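Local coordinates for UPF0336 protein Rv0637 (Mycobacterium tuberculosis, PDB 5ZY8), which probably takes part, as the HadC subunit, in dehydrating (3R)-hydroxyacyl chains carried on acyl-carrier protein, at residues 35-43 with 51-59; 102-110 with 121-130. One frame throughout, in Å; residues are numbered along the deposited sequence.

Interaction 1: residues 35-43 with 51-59; sequences DHPAFFSEE and DALVAPLTF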
ATOM      1  N   ASP C  35     -15.172   8.447  -3.034  1.00 70.73           N
ATOM      2  CA  ASP C  35     -15.293   8.878  -4.423  1.00 72.76           C
ATOM      3  C   ASP C  35     -15.252  10.391  -4.613  1.00 70.54           C
ATOM      4  O   ASP C  35     -15.441  10.862  -5.741  1.00 77.13           O
ATOM      5  CB  ASP C  35     -16.565   8.301  -5.075  1.00 76.17           C
ATOM      6  CG  ASP C  35     -17.752   8.247  -4.129  1.00 77.91           C
ATOM      7  OD1 ASP C  35     -18.001   9.237  -3.408  1.00 80.22           O
ATOM      8  OD2 ASP C  35     -18.455   7.210  -4.126  1.00 72.31           O
ATOM      9  N   HIS C  36     -14.985  11.159  -3.569  1.00 66.88           N
ATOM     10  CA  HIS C  36     -14.899  12.603  -3.732  1.00 68.99           C
ATOM     11  C   HIS C  36     -13.664  12.965  -4.554  1.00 67.56           C
ATOM     12  O   HIS C  36     -12.566  12.471  -4.268  1.00 69.57           O
ATOM     13  CB  HIS C  36     -14.853  13.297  -2.370  1.00 74.45           C
ATOM     14  CG  HIS C  36     -15.142  14.767  -2.429  1.00 74.74           C
ATOM     15  ND1 HIS C  36     -14.304  15.667  -3.052  1.00 76.55           N
ATOM     16  CD2 HIS C  36     -16.182  15.490  -1.952  1.00 73.84           C
ATOM     17  CE1 HIS C  36     -14.813  16.882  -2.956  1.00 73.93           C
ATOM     18  NE2 HIS C  36     -15.953  16.802  -2.294  1.00 81.16           N
ATOM     19  N   PRO C  37     -13.803  13.802  -5.585  1.00 63.55           N
ATOM     20  CA  PRO C  37     -12.650  14.133  -6.437  1.00 67.46           C
ATOM     21  C   PRO C  37     -11.511  14.867  -5.725  1.00 65.59           C
ATOM     22  O   PRO C  37     -10.409  14.930  -6.284  1.00 71.55           O
ATOM     23  CB  PRO C  37     -13.269  15.007  -7.536  1.00 66.89           C
ATOM     24  CG  PRO C  37     -14.548  15.493  -6.965  1.00 70.43           C
ATOM     25  CD  PRO C  37     -15.048  14.384  -6.099  1.00 71.35           C
ATOM     26  N   ALA C  38     -11.727  15.433  -4.533  1.00 71.23           N
ATOM     27  CA  ALA C  38     -10.605  16.029  -3.816  1.00 67.55           C
ATOM     28  C   ALA C  38      -9.664  14.972  -3.240  1.00 59.52           C
ATOM     29  O   ALA C  38      -8.525  15.288  -2.880  1.00 50.94           O
ATOM     30  CB  ALA C  38     -11.107  16.945  -2.705  1.00 70.08           C
ATOM     31  N   PHE C  39     -10.108  13.721  -3.144  1.00 52.69           N
ATOM     32  CA  PHE C  39      -9.178  12.660  -2.794  1.00 59.79           C
ATOM     33  C   PHE C  39      -8.215  12.311  -3.935  1.00 59.95           C
ATOM     34  O   PHE C  39      -7.147  11.747  -3.667  1.00 57.63           O
ATOM     35  CB  PHE C  39      -9.948  11.415  -2.344  1.00 60.14           C
ATOM     36  CG  PHE C  39     -10.631  11.569  -1.011  1.00 65.29           C
ATOM     37  CD1 PHE C  39      -9.914  11.957   0.112  1.00 66.84           C
ATOM     38  CD2 PHE C  39     -11.985  11.298  -0.870  1.00 78.23           C
ATOM     39  CE1 PHE C  39     -10.543  12.092   1.346  1.00 76.00           C
ATOM     40  CE2 PHE C  39     -12.620  11.430   0.366  1.00 81.96           C
ATOM     41  CZ  PHE C  39     -11.898  11.827   1.471  1.00 80.71           C
ATOM     42  N   PHE C  40      -8.550  12.633  -5.195  1.00 66.68           N
ATOM     43  CA  PHE C  40      -7.791  12.117  -6.333  1.00 59.44           C
ATOM     44  C   PHE C  40      -7.202  13.167  -7.279  1.00 58.28           C
ATOM     45  O   PHE C  40      -6.230  12.849  -7.981  1.00 50.80           O
ATOM     46  CB  PHE C  40      -8.651  11.143  -7.147  1.00 52.16           C
ATOM     47  CG  PHE C  40      -9.252  10.044  -6.322  1.00 48.83           C
ATOM     48  CD1 PHE C  40      -8.539   8.883  -6.061  1.00 48.74           C
ATOM     49  CD2 PHE C  40     -10.539  10.168  -5.807  1.00 52.80           C
ATOM     50  CE1 PHE C  40      -9.095   7.856  -5.299  1.00 51.20           C
ATOM     51  CE2 PHE C  40     -11.107   9.151  -5.045  1.00 55.08           C
ATOM     52  CZ  PHE C  40     -10.382   7.989  -4.789  1.00 55.94           C
ATOM     53  N   SER C  41      -7.755  14.378  -7.340  1.00 56.58           N
ATOM     54  CA  SER C  41      -7.346  15.391  -8.307  1.00 63.02           C
ATOM     55  C   SER C  41      -6.839  16.649  -7.610  1.00 66.64           C
ATOM     56  O   SER C  41      -7.431  17.102  -6.627  1.00 75.12           O
ATOM     57  CB  SER C  41      -8.502  15.755  -9.237  1.00 65.01           C
ATOM     58  OG  SER C  41      -8.319  17.052  -9.780  1.00 66.13           O
ATOM     59  N   GLU C  42      -5.722  17.197  -8.107  1.00 61.80           N
ATOM     60  CA  GLU C  42      -5.223  18.473  -7.594  1.00 66.97           C
ATOM     61  C   GLU C  42      -6.095  19.649  -8.030  1.00 78.80           C
ATOM     62  O   GLU C  42      -6.174  20.651  -7.309  1.00 87.54           O
ATOM     63  CB  GLU C  42      -3.786  18.703  -8.057  1.00 64.59           C
ATOM     64  CG  GLU C  42      -2.746  17.962  -7.255  1.00 60.79           C
ATOM     65  CD  GLU C  42      -2.524  16.549  -7.750  1.00 56.59           C
ATOM     66  OE1 GLU C  42      -1.554  15.916  -7.287  1.00 50.90           O
ATOM     67  OE2 GLU C  42      -3.318  16.065  -8.590  1.00 69.16           O
ATOM     68  N   GLU C  43      -6.755  19.554  -9.190  1.00 82.18           N
ATOM     69  CA  GLU C  43      -7.708  20.592  -9.587  1.00 89.10           C
ATOM     70  C   GLU C  43      -8.907  20.630  -8.643  1.00 80.91           C
ATOM     71  O   GLU C  43      -9.321  21.706  -8.189  1.00 73.10           O
ATOM     72  CB  GLU C  43      -8.179  20.381 -11.032  1.00103.17           C
ATOM     73  CG  GLU C  43      -7.095  20.392 -12.116  1.00109.99           C
ATOM     74  CD  GLU C  43      -7.489  21.247 -13.330  1.00114.90           C
ATOM     75  OE1 GLU C  43      -8.688  21.599 -13.459  1.00118.46           O
ATOM     76  OE2 GLU C  43      -6.601  21.565 -14.154  1.00110.21           O
ATOM     77  N   ASP C  51      -3.791  23.199  -1.809  1.00 78.07           N
ATOM     78  CA  ASP C  51      -2.718  23.183  -2.798  1.00 74.58           C
ATOM     79  C   ASP C  51      -2.070  21.805  -2.963  1.00 66.19           C
ATOM     80  O   ASP C  51      -1.091  21.678  -3.708  1.00 64.06           O
ATOM     81  CB  ASP C  51      -1.668  24.245  -2.457  1.00 81.73           C
ATOM     82  CG  ASP C  51      -1.181  24.156  -1.028  1.00 91.47           C
ATOM     83  OD1 ASP C  51      -1.665  23.278  -0.277  1.00 97.53           O
ATOM     84  OD2 ASP C  51      -0.308  24.975  -0.658  1.00 90.02           O
ATOM     85  N   ALA C  52      -2.599  20.783  -2.283  1.00 62.47           N
ATOM     86  CA  ALA C  52      -2.324  19.376  -2.556  1.00 60.83           C
ATOM     87  C   ALA C  52      -3.622  18.610  -2.332  1.00 59.10           C
ATOM     88  O   ALA C  52      -4.639  19.188  -1.949  1.00 62.99           O
ATOM     89  CB  ALA C  52      -1.188  18.835  -1.684  1.00 63.38           C
ATOM     90  N   LEU C  53      -3.614  17.310  -2.597  1.00 56.95           N
ATOM     91  CA  LEU C  53      -4.819  16.514  -2.389  1.00 60.46           C
ATOM     92  C   LEU C  53      -5.057  16.272  -0.908  1.00 56.36           C
ATOM     93  O   LEU C  53      -4.132  16.299  -0.092  1.00 63.50           O
ATOM     94  CB  LEU C  53      -4.724  15.139  -3.058  1.00 69.65           C
ATOM     95  CG  LEU C  53      -4.449  14.899  -4.540  1.00 72.96           C
ATOM     96  CD1 LEU C  53      -3.040  15.296  -4.848  1.00 73.94           C
ATOM     97  CD2 LEU C  53      -4.674  13.436  -4.908  1.00 71.74           C
ATOM     98  N   VAL C  54      -6.305  16.039  -0.565  1.00 55.33           N
ATOM     99  CA  VAL C  54      -6.666  15.702   0.803  1.00 59.93           C
ATOM    100  C   VAL C  54      -6.506  14.201   0.988  1.00 58.26           C
ATOM    101  O   VAL C  54      -6.916  13.399   0.132  1.00 57.89           O
ATOM    102  CB  VAL C  54      -8.104  16.135   1.120  1.00 63.64           C
ATOM    103  CG1 VAL C  54      -8.381  15.980   2.607  1.00 63.50           C
ATOM    104  CG2 VAL C  54      -8.347  17.536   0.639  1.00 67.86           C
ATOM    105  N   ALA C  55      -5.931  13.815   2.121  1.00 55.37           N
ATOM    106  CA  ALA C  55      -5.761  12.411   2.435  1.00 54.13           C
ATOM    107  C   ALA C  55      -7.081  11.831   2.921  1.00 50.58           C
ATOM    108  O   ALA C  55      -7.929  12.560   3.436  1.00 53.54           O
ATOM    109  CB  ALA C  55      -4.690  12.227   3.503  1.00 58.30           C
ATOM    110  N   PRO C  56      -7.298  10.534   2.728  1.00 52.67           N
ATOM    111  CA  PRO C  56      -8.489   9.901   3.303  1.00 55.88           C
ATOM    112  C   PRO C  56      -8.508  10.115   4.807  1.00 54.30           C
ATOM    113  O   PRO C  56      -7.470  10.072   5.470  1.00 48.90           O
ATOM    114  CB  PRO C  56      -8.317   8.421   2.936  1.00 59.55           C
ATOM    115  CG  PRO C  56      -7.442   8.434   1.736  1.00 59.80           C
ATOM    116  CD  PRO C  56      -6.514   9.600   1.900  1.00 58.30           C
ATOM    117  N   LEU C  57      -9.699  10.355   5.349  1.00 57.31           N
ATOM    118  CA  LEU C  57      -9.766  10.827   6.729  1.00 60.08           C
ATOM    119  C   LEU C  57      -9.296   9.795   7.742  1.00 55.82           C
ATOM    120  O   LEU C  57      -9.039  10.165   8.889  1.00 67.35           O
ATOM    121  CB  LEU C  57     -11.180  11.316   7.065  1.00 65.52           C
ATOM    122  CG  LEU C  57     -11.712  12.305   6.019  1.00 70.14           C
ATOM    123  CD1 LEU C  57     -13.200  12.586   6.168  1.00 69.10           C
ATOM    124  CD2 LEU C  57     -10.899  13.590   6.068  1.00 74.78           C
ATOM    125  N   THR C  58      -9.149   8.531   7.362  1.00 59.30           N
ATOM    126  CA  THR C  58      -8.589   7.542   8.268  1.00 61.16           C
ATOM    127  C   THR C  58      -7.140   7.183   7.935  1.00 57.13           C
ATOM    128  O   THR C  58      -6.593   6.258   8.545  1.00 46.04           O
ATOM    129  CB  THR C  58      -9.459   6.290   8.271  1.00 64.56           C
ATOM    130  OG1 THR C  58      -9.640   5.848   6.924  1.00 69.05           O
ATOM    131  CG2 THR C  58     -10.814   6.575   8.888  1.00 68.58           C
ATOM    132  N   PHE C  59      -6.490   7.944   7.039  1.00 55.09           N
ATOM    133  CA  PHE C  59      -5.184   7.554   6.506  1.00 52.42           C
ATOM    134  C   PHE C  59      -4.149   7.408   7.607  1.00 54.52           C
ATOM    135  O   PHE C  59      -3.332   6.476   7.585  1.00 63.57           O
ATOM    136  CB  PHE C  59      -4.703   8.582   5.478  1.00 51.52           C
ATOM    137  CG  PHE C  59      -3.478   8.158   4.692  1.00 53.45           C
ATOM    138  CD1 PHE C  59      -3.531   7.107   3.781  1.00 62.33           C
ATOM    139  CD2 PHE C  59      -2.277   8.826   4.852  1.00 51.69           C
ATOM    140  CE1 PHE C  59      -2.394   6.731   3.041  1.00 58.92           C
ATOM    141  CE2 PHE C  59      -1.144   8.462   4.130  1.00 53.21           C
ATOM    142  CZ  PHE C  59      -1.199   7.411   3.221  1.00 54.42           C
TER
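The backbone oxygen of A38 receives the N-H of V54, with V54 N to A38 O at 3.3 Å and an N-H...O angle of 157°. This is the one hydrogen bond between 35-43 and 51-59, and it joins the backbones beside F39 and V54. A38 N in turn gives its hydrogen to H36 ND1 at 3.0 Å, in the imidazole plane. Next along the chain, the CB of F39 starts out facing away from the other segment. With CG beside the backbone N (chi1 -70°), however, the ring swings back alongside 54-57, and its edge meets two carbonyls: CD1 is 3.3 Å from V54 O, and CE1 is 3.4 Å from A55 O. The same CE1 lies 3.6 Å from P56 CA. In the HotDog-clan dehydratase region to which both segments belong, this is the excursion between helices 22-31 and 61-74, outside the sheet, and F39 and V54 also pack against apolar side chains of a different protein in the assembly. The CB of L53 points toward 35-43, and its two methyls part there. Its CD2 touches the backbone around F39 O, while CD1 lies against the outer part of the E42 side chain, CG and the carboxylate together. The E42 chain bends at chi2 (86°) and crosses L53 at a slant; its carboxylate also has a partner elsewhere, in a salt bridge from OE1 to R22 NE. S41 sits at the N-cap of helix 42-47, where its OG accepts from A44 N.

Interaction 2: residues 102-110 with 121-130; sequences KLWARMDIH and VVTRNLCTND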
ATOM      1  N   LYS C 102       4.578  16.579   5.925  1.00 55.57           N
ATOM      2  CA  LYS C 102       5.541  15.907   6.789  1.00 50.29           C
ATOM      3  C   LYS C 102       5.015  15.949   8.221  1.00 44.66           C
ATOM      4  O   LYS C 102       4.746  17.028   8.756  1.00 46.46           O
ATOM      5  CB  LYS C 102       6.908  16.582   6.673  1.00 52.33           C
ATOM      6  CG  LYS C 102       8.080  15.826   7.264  1.00 53.41           C
ATOM      7  CD  LYS C 102       9.300  16.730   7.335  1.00 55.87           C
ATOM      8  CE  LYS C 102      10.577  15.928   7.479  1.00 55.84           C
ATOM      9  NZ  LYS C 102      11.799  16.765   7.397  1.00 57.18           N
ATOM     10  N   LEU C 103       4.873  14.784   8.840  1.00 46.90           N
ATOM     11  CA  LEU C 103       4.217  14.668  10.131  1.00 46.89           C
ATOM     12  C   LEU C 103       5.146  14.028  11.150  1.00 47.30           C
ATOM     13  O   LEU C 103       5.863  13.073  10.835  1.00 46.34           O
ATOM     14  CB  LEU C 103       2.936  13.828  10.012  1.00 47.37           C
ATOM     15  CG  LEU C 103       1.854  14.344   9.068  1.00 47.96           C
ATOM     16  CD1 LEU C 103       0.598  13.506   9.199  1.00 49.15           C
ATOM     17  CD2 LEU C 103       1.565  15.799   9.366  1.00 47.55           C
ATOM     18  N   TRP C 104       5.109  14.542  12.378  1.00 50.80           N
ATOM     19  CA  TRP C 104       5.831  13.962  13.503  1.00 50.07           C
ATOM     20  C   TRP C 104       4.817  13.424  14.497  1.00 49.44           C
ATOM     21  O   TRP C 104       3.881  14.128  14.886  1.00 56.26           O
ATOM     22  CB  TRP C 104       6.750  14.980  14.186  1.00 46.44           C
ATOM     23  CG  TRP C 104       7.831  15.504  13.299  1.00 43.62           C
ATOM     24  CD1 TRP C 104       7.770  16.607  12.488  1.00 44.97           C
ATOM     25  CD2 TRP C 104       9.141  14.949  13.125  1.00 45.16           C
ATOM     26  NE1 TRP C 104       8.966  16.771  11.817  1.00 45.84           N
ATOM     27  CE2 TRP C 104       9.823  15.767  12.192  1.00 44.95           C
ATOM     28  CE3 TRP C 104       9.804  13.843  13.666  1.00 47.20           C
ATOM     29  CZ2 TRP C 104      11.134  15.507  11.790  1.00 41.10           C
ATOM     30  CZ3 TRP C 104      11.108  13.595  13.273  1.00 43.20           C
ATOM     31  CH2 TRP C 104      11.758  14.421  12.344  1.00 41.63           C
ATOM     32  N   ALA C 105       5.027  12.190  14.924  1.00 53.10           N
ATOM     33  CA  ALA C 105       4.074  11.475  15.747  1.00 54.86           C
ATOM     34  C   ALA C 105       4.578  11.380  17.177  1.00 61.28           C
ATOM     35  O   ALA C 105       5.784  11.298  17.439  1.00 63.41           O
ATOM     36  CB  ALA C 105       3.806  10.079  15.183  1.00 54.08           C
ATOM     37  N   ARG C 106       3.625  11.416  18.098  1.00 63.01           N
ATOM     38  CA  ARG C 106       3.897  11.363  19.525  1.00 64.01           C
ATOM     39  C   ARG C 106       2.706  10.680  20.171  1.00 62.03           C
ATOM     40  O   ARG C 106       1.581  11.177  20.070  1.00 67.07           O
ATOM     41  CB  ARG C 106       4.120  12.766  20.100  1.00 70.78           C
ATOM     42  CG  ARG C 106       4.523  12.793  21.562  1.00 74.65           C
ATOM     43  CD  ARG C 106       4.380  14.191  22.136  1.00 77.92           C
ATOM     44  NE  ARG C 106       3.321  14.291  23.137  1.00 82.77           N
ATOM     45  CZ  ARG C 106       2.819  15.444  23.576  1.00 80.77           C
ATOM     46  NH1 ARG C 106       1.856  15.452  24.495  1.00 76.81           N
ATOM     47  NH2 ARG C 106       3.281  16.591  23.092  1.00 74.10           N
ATOM     48  N   MET C 107       2.937   9.533  20.787  1.00 59.35           N
ATOM     49  CA  MET C 107       1.875   8.788  21.442  1.00 64.90           C
ATOM     50  C   MET C 107       1.966   8.995  22.948  1.00 66.93           C
ATOM     51  O   MET C 107       3.018   8.755  23.546  1.00 71.40           O
ATOM     52  CB  MET C 107       1.988   7.307  21.104  1.00 66.32           C
ATOM     53  CG  MET C 107       0.734   6.511  21.331  1.00 70.07           C
ATOM     54  SD  MET C 107       1.217   4.789  21.394  1.00 74.00           S
ATOM     55  CE  MET C 107       2.093   4.789  22.958  1.00 79.56           C
ATOM     56  N   ASP C 108       0.859   9.407  23.565  1.00 71.34           N
ATOM     57  CA  ASP C 108       0.754   9.422  25.015  1.00 66.75           C
ATOM     58  C   ASP C 108      -0.171   8.307  25.484  1.00 64.18           C
ATOM     59  O   ASP C 108      -1.150   7.962  24.817  1.00 60.45           O
ATOM     60  CB  ASP C 108       0.204  10.762  25.540  1.00 66.55           C
ATOM     61  CG  ASP C 108       0.982  11.974  25.038  1.00 71.00           C
ATOM     62  OD1 ASP C 108       2.037  11.781  24.400  1.00 76.06           O
ATOM     63  OD2 ASP C 108       0.549  13.126  25.306  1.00 79.29           O
ATOM     64  N   ILE C 109       0.107   7.792  26.675  1.00 57.51           N
ATOM     65  CA  ILE C 109      -0.824   6.881  27.327  1.00 62.98           C
ATOM     66  C   ILE C 109      -1.878   7.720  28.043  1.00 70.59           C
ATOM     67  O   ILE C 109      -1.601   8.368  29.060  1.00 64.82           O
ATOM     68  CB  ILE C 109      -0.115   5.934  28.293  1.00 66.42           C
ATOM     69  CG1 ILE C 109       0.909   5.105  27.523  1.00 70.37           C
ATOM     70  CG2 ILE C 109      -1.149   5.084  29.032  1.00 65.69           C
ATOM     71  CD1 ILE C 109       0.356   3.855  26.898  1.00 72.41           C
ATOM     72  N   HIS C 110      -3.082   7.734  27.482  1.00 73.52           N
ATOM     73  CA  HIS C 110      -4.139   8.605  27.967  1.00 73.06           C
ATOM     74  C   HIS C 110      -4.810   8.019  29.200  1.00 70.09           C
ATOM     75  O   HIS C 110      -5.133   8.756  30.135  1.00 78.05           O
ATOM     76  CB  HIS C 110      -5.157   8.842  26.853  1.00 73.59           C
ATOM     77  CG  HIS C 110      -6.082   9.992  27.101  1.00 74.65           C
ATOM     78  ND1 HIS C 110      -7.362   9.825  27.585  1.00 74.18           N
ATOM     79  CD2 HIS C 110      -5.919  11.324  26.921  1.00 73.75           C
ATOM     80  CE1 HIS C 110      -7.948  11.004  27.694  1.00 70.24           C
ATOM     81  NE2 HIS C 110      -7.095  11.930  27.296  1.00 70.61           N
ATOM     82  N   VAL C 121      -6.468   0.160  27.628  1.00 76.13           N
ATOM     83  CA  VAL C 121      -5.513   1.240  27.413  1.00 73.41           C
ATOM     84  C   VAL C 121      -6.028   2.157  26.318  1.00 73.89           C
ATOM     85  O   VAL C 121      -6.459   1.694  25.258  1.00 78.75           O
ATOM     86  CB  VAL C 121      -4.119   0.698  27.061  1.00 73.90           C
ATOM     87  CG1 VAL C 121      -3.072   1.778  27.255  1.00 71.91           C
ATOM     88  CG2 VAL C 121      -3.797  -0.504  27.926  1.00 72.95           C
ATOM     89  N   VAL C 122      -5.978   3.461  26.576  1.00 73.97           N
ATOM     90  CA  VAL C 122      -6.354   4.480  25.605  1.00 73.41           C
ATOM     91  C   VAL C 122      -5.077   5.185  25.194  1.00 73.82           C
ATOM     92  O   VAL C 122      -4.455   5.883  26.006  1.00 81.51           O
ATOM     93  CB  VAL C 122      -7.372   5.478  26.171  1.00 71.53           C
ATOM     94  CG1 VAL C 122      -7.632   6.587  25.165  1.00 67.47           C
ATOM     95  CG2 VAL C 122      -8.661   4.764  26.521  1.00 72.84           C
ATOM     96  N   THR C 123      -4.670   4.990  23.944  1.00 72.31           N
ATOM     97  CA  THR C 123      -3.548   5.723  23.387  1.00 65.99           C
ATOM     98  C   THR C 123      -4.047   6.992  22.712  1.00 61.02           C
ATOM     99  O   THR C 123      -5.118   7.000  22.097  1.00 64.36           O
ATOM    100  CB  THR C 123      -2.771   4.850  22.402  1.00 71.24           C
ATOM    101  OG1 THR C 123      -3.519   4.692  21.186  1.00 76.99           O
ATOM    102  CG2 THR C 123      -2.512   3.487  23.015  1.00 75.14           C
ATOM    103  N   ARG C 124      -3.254   8.061  22.819  1.00 55.64           N
ATOM    104  CA  ARG C 124      -3.502   9.325  22.131  1.00 61.27           C
ATOM    105  C   ARG C 124      -2.312   9.571  21.218  1.00 63.18           C
ATOM    106  O   ARG C 124      -1.190   9.770  21.692  1.00 64.04           O
ATOM    107  CB  ARG C 124      -3.697  10.476  23.125  1.00 70.71           C
ATOM    108  CG  ARG C 124      -3.584  11.895  22.539  1.00 77.32           C
ATOM    109  CD  ARG C 124      -3.732  12.957  23.643  1.00 89.31           C
ATOM    110  NE  ARG C 124      -2.705  14.003  23.633  1.00 92.33           N
ATOM    111  CZ  ARG C 124      -2.951  15.301  23.463  1.00 91.79           C
ATOM    112  NH1 ARG C 124      -1.952  16.176  23.481  1.00 94.22           N
ATOM    113  NH2 ARG C 124      -4.195  15.727  23.278  1.00 97.79           N
ATOM    114  N   ASN C 125      -2.547   9.539  19.917  1.00 66.27           N
ATOM    115  CA  ASN C 125      -1.498   9.800  18.945  1.00 65.26           C
ATOM    116  C   ASN C 125      -1.608  11.253  18.500  1.00 63.35           C
ATOM    117  O   ASN C 125      -2.601  11.660  17.888  1.00 56.78           O
ATOM    118  CB  ASN C 125      -1.583   8.819  17.780  1.00 71.79           C
ATOM    119  CG  ASN C 125      -1.257   7.395  18.211  1.00 78.50           C
ATOM    120  OD1 ASN C 125      -2.103   6.698  18.789  1.00 76.94           O
ATOM    121  ND2 ASN C 125      -0.008   6.980  17.992  1.00 65.33           N
ATOM    122  N   LEU C 126      -0.582  12.025  18.839  1.00 65.72           N
ATOM    123  CA  LEU C 126      -0.441  13.423  18.458  1.00 65.25           C
ATOM    124  C   LEU C 126       0.350  13.550  17.162  1.00 66.59           C
ATOM    125  O   LEU C 126       1.413  12.937  17.019  1.00 75.48           O
ATOM    126  CB  LEU C 126       0.284  14.163  19.577  1.00 67.92           C
ATOM    127  CG  LEU C 126       0.030  15.651  19.708  1.00 73.63           C
ATOM    128  CD1 LEU C 126      -1.266  15.857  20.478  1.00 78.04           C
ATOM    129  CD2 LEU C 126       1.201  16.345  20.387  1.00 72.48           C
ATOM    130  N   CYS C 127      -0.152  14.348  16.223  1.00 62.18           N
ATOM    131  CA  CYS C 127       0.550  14.579  14.961  1.00 56.25           C
ATOM    132  C   CYS C 127       0.798  16.068  14.783  1.00 55.45           C
ATOM    133  O   CYS C 127      -0.141  16.873  14.807  1.00 59.69           O
ATOM    134  CB  CYS C 127      -0.209  14.007  13.759  1.00 54.34           C
ATOM    135  SG  CYS C 127      -0.600  12.268  13.915  1.00 58.44           S
ATOM    136  N   THR C 128       2.064  16.420  14.611  1.00 58.52           N
ATOM    137  CA  THR C 128       2.500  17.787  14.388  1.00 63.30           C
ATOM    138  C   THR C 128       3.276  17.838  13.075  1.00 59.47           C
ATOM    139  O   THR C 128       3.771  16.816  12.594  1.00 55.45           O
ATOM    140  CB  THR C 128       3.360  18.272  15.574  1.00 68.46           C
ATOM    141  OG1 THR C 128       4.687  18.567  15.120  1.00 71.68           O
ATOM    142  CG2 THR C 128       3.432  17.190  16.667  1.00 64.16           C
ATOM    143  N   ASN C 129       3.391  19.032  12.488  1.00 64.00           N
ATOM    144  CA  ASN C 129       4.127  19.164  11.238  1.00 61.34           C
ATOM    145  C   ASN C 129       5.486  19.812  11.488  1.00 62.55           C
ATOM    146  O   ASN C 129       5.887  20.047  12.636  1.00 62.66           O
ATOM    147  CB  ASN C 129       3.319  19.933  10.193  1.00 66.76           C
ATOM    148  CG  ASN C 129       2.978  21.353  10.617  1.00 63.79           C
ATOM    149  OD1 ASN C 129       3.722  22.001  11.347  1.00 69.40           O
ATOM    150  ND2 ASN C 129       1.859  21.855  10.115  1.00 60.61           N
ATOM    151  N   ASP C 130       6.200  20.106  10.394  1.00 67.42           N
ATOM    152  CA  ASP C 130       7.568  20.617  10.494  1.00 75.80           C
ATOM    153  C   ASP C 130       7.676  21.941  11.236  1.00 78.65           C
ATOM    154  O   ASP C 130       8.760  22.265  11.731  1.00 78.58           O
ATOM    155  CB  ASP C 130       8.193  20.771   9.108  1.00 76.87           C
ATOM    156  CG  ASP C 130       9.339  19.802   8.877  1.00 78.60           C
ATOM    157  OD1 ASP C 130       9.522  18.879   9.708  1.00 83.85           O
ATOM    158  OD2 ASP C 130      10.066  19.970   7.873  1.00 70.52           O
TER
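Strands 102-113 and 120-129 form an antiparallel beta hairpin, held by paired backbone bonds where W104 faces T128, R106 faces L126 and D108 faces R124, with H110 N bonding to V122 O near the turn. The strand axes run at 147° to each other, so the ribbon is clearly twisted. Its two faces are quite different. On one, R106, D108 and R124 form a salt-bridge network, with L126 packed against both arginines. R106 leaves with CG anti to N (chi1 -175°) and bends at chi3, which brings its guanidinium side-on to the carboxylate of D108: NE to OD1 is 3.1 Å and NH1 to OD2 is 2.8 Å, each oxygen using its syn lone pair. R124 joins through a long salt bridge, R124 NE to D108 OD2 at 3.8 Å, and its NH2 is engaged by E137 and Y139 of the next strand. The two guanidinium planes stand 50° apart, and L126 serves both, its CD1 over a face of R124 and its CD2 over a face of R106, 3.4 Å from R106 NH2. The other face carries A105, M107, N125 and C127. There the HotDog arrangement is plain, with helix 61-74 lying against the sheet: V67 meets A105 and M107, and Q68 meets N125. M107 and N125 run side by side, CG of M107 being 3.5 Å from ND2 of N125. At the open end of the hairpin the indole of W104 reaches D130, NE1 to OD1 at 3.0 Å, almost straight and in the ring plane. K102 slants across the same carboxylate, its NZ forming a long salt bridge, 3.7 Å to D130 OD2.

From the N terminus, the chain passes strand 11-19 and helix 22-31, then enters interaction 1, where 35-43 and 51-59 close a short loop holding most of helix 42-47. It continues through helix 61-74 and strand 85-93 before interaction 2 closes the hairpin of 102-110 with 121-130. The two follow in series, neither nested nor crossed. Their centres are 22 Å apart and their nearest atoms about 7 Å, without touching. Helix 61-74 connects them: it starts just after 51-59 and then packs on one face of the hairpin. Interaction 1 thus lies in the excursion beside the sheet, interaction 2 inside the sheet, between strands 11-19 and 134-143.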